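Local coordinates for protein STE5 (PDB 3FZE) that acts as a scaffold in yeast mating-pheromone signalling, its minimal scaffold domain cocatalysing phosphorylation of the MAP kinase Fus3 by Ste7, at residues F58-R61 against V65-Y68. Sequence-based numbering, arbitrary orientation.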
ATOM      1  N   PHE A  58      -7.598  -0.953   1.313  1.00 13.46           N
ATOM      2  CA  PHE A  58      -7.361  -2.363   1.597  1.00 13.87           C
ATOM      3  C   PHE A  58      -8.147  -3.219   0.616  1.00 14.69           C
ATOM      4  O   PHE A  58      -9.325  -2.959   0.374  1.00 13.83           O
ATOM      5  CB  PHE A  58      -7.804  -2.705   3.020  1.00 15.12           C
ATOM      6  CG  PHE A  58      -6.835  -2.278   4.081  1.00 17.57           C
ATOM      7  CD1 PHE A  58      -5.650  -2.972   4.277  1.00 22.36           C
ATOM      8  CD2 PHE A  58      -7.126  -1.207   4.903  1.00 19.58           C
ATOM      9  CE1 PHE A  58      -4.752  -2.580   5.271  1.00 20.66           C
ATOM     10  CE2 PHE A  58      -6.239  -0.810   5.903  1.00 19.18           C
ATOM     11  CZ  PHE A  58      -5.051  -1.493   6.071  1.00 20.12           C
ATOM     12  N   VAL A  59      -7.490  -4.237   0.065  1.00 13.01           N
ATOM     13  CA  VAL A  59      -8.091  -5.120  -0.936  1.00 14.23           C
ATOM     14  C   VAL A  59      -7.867  -6.565  -0.523  1.00 15.42           C
ATOM     15  O   VAL A  59      -6.778  -6.921  -0.067  1.00 14.61           O
ATOM     16  CB  VAL A  59      -7.461  -4.881  -2.318  1.00 14.51           C
ATOM     17  CG1 VAL A  59      -8.106  -5.781  -3.384  1.00 14.25           C
ATOM     18  CG2 VAL A  59      -7.586  -3.412  -2.696  1.00 17.46           C
ATOM     19  N   ASP A  60      -8.886  -7.406  -0.669  1.00 12.81           N
ATOM     20  CA  ASP A  60      -8.716  -8.820  -0.330  1.00 14.10           C
ATOM     21  C   ASP A  60      -8.055  -9.623  -1.456  1.00 14.90           C
ATOM     22  O   ASP A  60      -7.765  -9.093  -2.529  1.00 15.49           O
ATOM     23  CB  ASP A  60     -10.009  -9.467   0.219  1.00 15.86           C
ATOM     24  CG  ASP A  60     -11.057  -9.788  -0.856  1.00 18.19           C
ATOM     25  OD1 ASP A  60     -10.745  -9.793  -2.061  1.00 17.62           O
ATOM     26  OD2 ASP A  60     -12.213 -10.061  -0.463  1.00 17.71           O
ATOM     27  N   ARG A  61      -7.805 -10.901  -1.201  1.00 19.07           N
ATOM     28  CA  ARG A  61      -7.053 -11.711  -2.149  1.00 19.25           C
ATOM     29  C   ARG A  61      -7.794 -11.968  -3.459  1.00 19.47           C
ATOM     30  O   ARG A  61      -7.183 -12.380  -4.443  1.00 21.31           O
ATOM     31  CB  ARG A  61      -6.608 -13.026  -1.516  1.00 19.07           C
ATOM     32  CG  ARG A  61      -7.728 -13.951  -1.119  1.00 20.79           C
ATOM     33  CD  ARG A  61      -7.153 -15.147  -0.381  1.00 32.39           C
ATOM     34  NE  ARG A  61      -8.171 -16.144  -0.070  1.00 33.13           N
ATOM     35  CZ  ARG A  61      -7.919 -17.304   0.529  1.00 47.83           C
ATOM     36  NH1 ARG A  61      -6.679 -17.622   0.879  1.00 51.12           N
ATOM     37  NH2 ARG A  61      -8.910 -18.152   0.771  1.00 52.08           N
ATOM     38  N   VAL A  65     -12.599  -4.593  -2.651  1.00 15.98           N
ATOM     39  CA  VAL A  65     -12.250  -3.458  -1.799  1.00 15.03           C
ATOM     40  C   VAL A  65     -12.886  -3.643  -0.435  1.00 13.52           C
ATOM     41  O   VAL A  65     -14.100  -3.820  -0.330  1.00 17.40           O
ATOM     42  CB  VAL A  65     -12.753  -2.130  -2.395  1.00 17.00           C
ATOM     43  CG1 VAL A  65     -12.487  -0.963  -1.422  1.00 17.71           C
ATOM     44  CG2 VAL A  65     -12.114  -1.867  -3.753  1.00 16.89           C
ATOM     45  N   LEU A  66     -12.063  -3.583   0.608  1.00 14.04           N
ATOM     46  CA  LEU A  66     -12.528  -3.782   1.974  1.00 13.76           C
ATOM     47  C   LEU A  66     -12.785  -2.468   2.697  1.00 14.79           C
ATOM     48  O   LEU A  66     -13.756  -2.333   3.441  1.00 16.77           O
ATOM     49  CB  LEU A  66     -11.527  -4.632   2.761  1.00 16.14           C
ATOM     50  CG  LEU A  66     -11.208  -6.000   2.147  1.00 14.66           C
ATOM     51  CD1 LEU A  66     -10.247  -6.769   3.038  1.00 15.07           C
ATOM     52  CD2 LEU A  66     -12.481  -6.810   1.919  1.00 16.95           C
ATOM     53  N   ASP A  67     -11.919  -1.488   2.474  1.00 15.66           N
ATOM     54  CA  ASP A  67     -12.123  -0.174   3.047  1.00 15.58           C
ATOM     55  C   ASP A  67     -11.110   0.742   2.391  1.00 15.87           C
ATOM     56  O   ASP A  67     -10.176   0.274   1.732  1.00 17.26           O
ATOM     57  CB  ASP A  67     -11.935  -0.187   4.560  1.00 20.11           C
ATOM     58  CG  ASP A  67     -12.530   1.031   5.226  1.00 26.06           C
ATOM     59  OD1 ASP A  67     -13.354   1.722   4.581  1.00 27.85           O
ATOM     60  OD2 ASP A  67     -12.168   1.298   6.391  1.00 28.81           O
ATOM     61  N   TYR A  68     -11.323   2.040   2.526  1.00 16.82           N
ATOM     62  CA  TYR A  68     -10.491   3.010   1.826  1.00 15.42           C
ATOM     63  C   TYR A  68     -10.780   4.388   2.373  1.00 15.26           C
ATOM     64  O   TYR A  68     -11.771   4.593   3.066  1.00 15.68           O
ATOM     65  CB  TYR A  68     -10.811   3.010   0.329  1.00 15.59           C
ATOM     66  CG  TYR A  68     -12.231   3.399   0.055  1.00 19.27           C
ATOM     67  CD1 TYR A  68     -12.602   4.732  -0.030  1.00 19.63           C
ATOM     68  CD2 TYR A  68     -13.218   2.427  -0.075  1.00 27.87           C
ATOM     69  CE1 TYR A  68     -13.913   5.090  -0.256  1.00 27.96           C
ATOM     70  CE2 TYR A  68     -14.522   2.774  -0.301  1.00 28.47           C
ATOM     71  CZ  TYR A  68     -14.867   4.104  -0.394  1.00 29.04           C
ATOM     72  OH  TYR A  68     -16.184   4.434  -0.621  1.00 39.65           O
TER
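With CG opposite its carbonyl carbon (chi1 -56°) and the chain extended beyond, Leu66 sends both methyls against Asp60, whose own CG sits between backbone N and carbonyl carbon. The two side chains cross at about a right angle: Leu66 CD1 lies 3.9 Å from Asp60 CB, and Leu66 CD2 comes 4.0 Å from the same carbon, so both branches of the fork meet one side of the aspartate methylene. The carboxylate's stronger ties lie in the connecting turn, where Asp60 OD1 accepts from the backbone N of both Asn62 and Tyr64. Nearer the backbone, Leu66 CB packs 4.2 Å from Phe58 CB.

Strands 55-60 and 65-68 form a beta hairpin at one edge of the mixed sheet of this vWA-like alpha/beta/alpha domain; their short axes run antiparallel at 173°. Leu66 N donates to Phe58 O at 2.8 Å, almost straight at the hydrogen, and Phe58 N donates to Asp67 O at 2.9 Å. Phe58 thus pairs with Asp67 but Val59 with Val65, a shift of one residue that defines a beta bulge at Leu66, whose psi of -40° departs from the extended backbone of its neighbours. The bulge turns Leu66 toward the partner strand, while Val59 and Val65 share a sheet face on which both touch Phe93.

Cutting Leu66 back to an alanine removes both methyls and is likely to open a gap beside Asp60 CB, which would lose the apolar contact they make. Asp67 N is buried without a partner in the model, whereas Asp67 OD1 forms a salt bridge with Lys74 and accepts a weak bond from Tyr68 N.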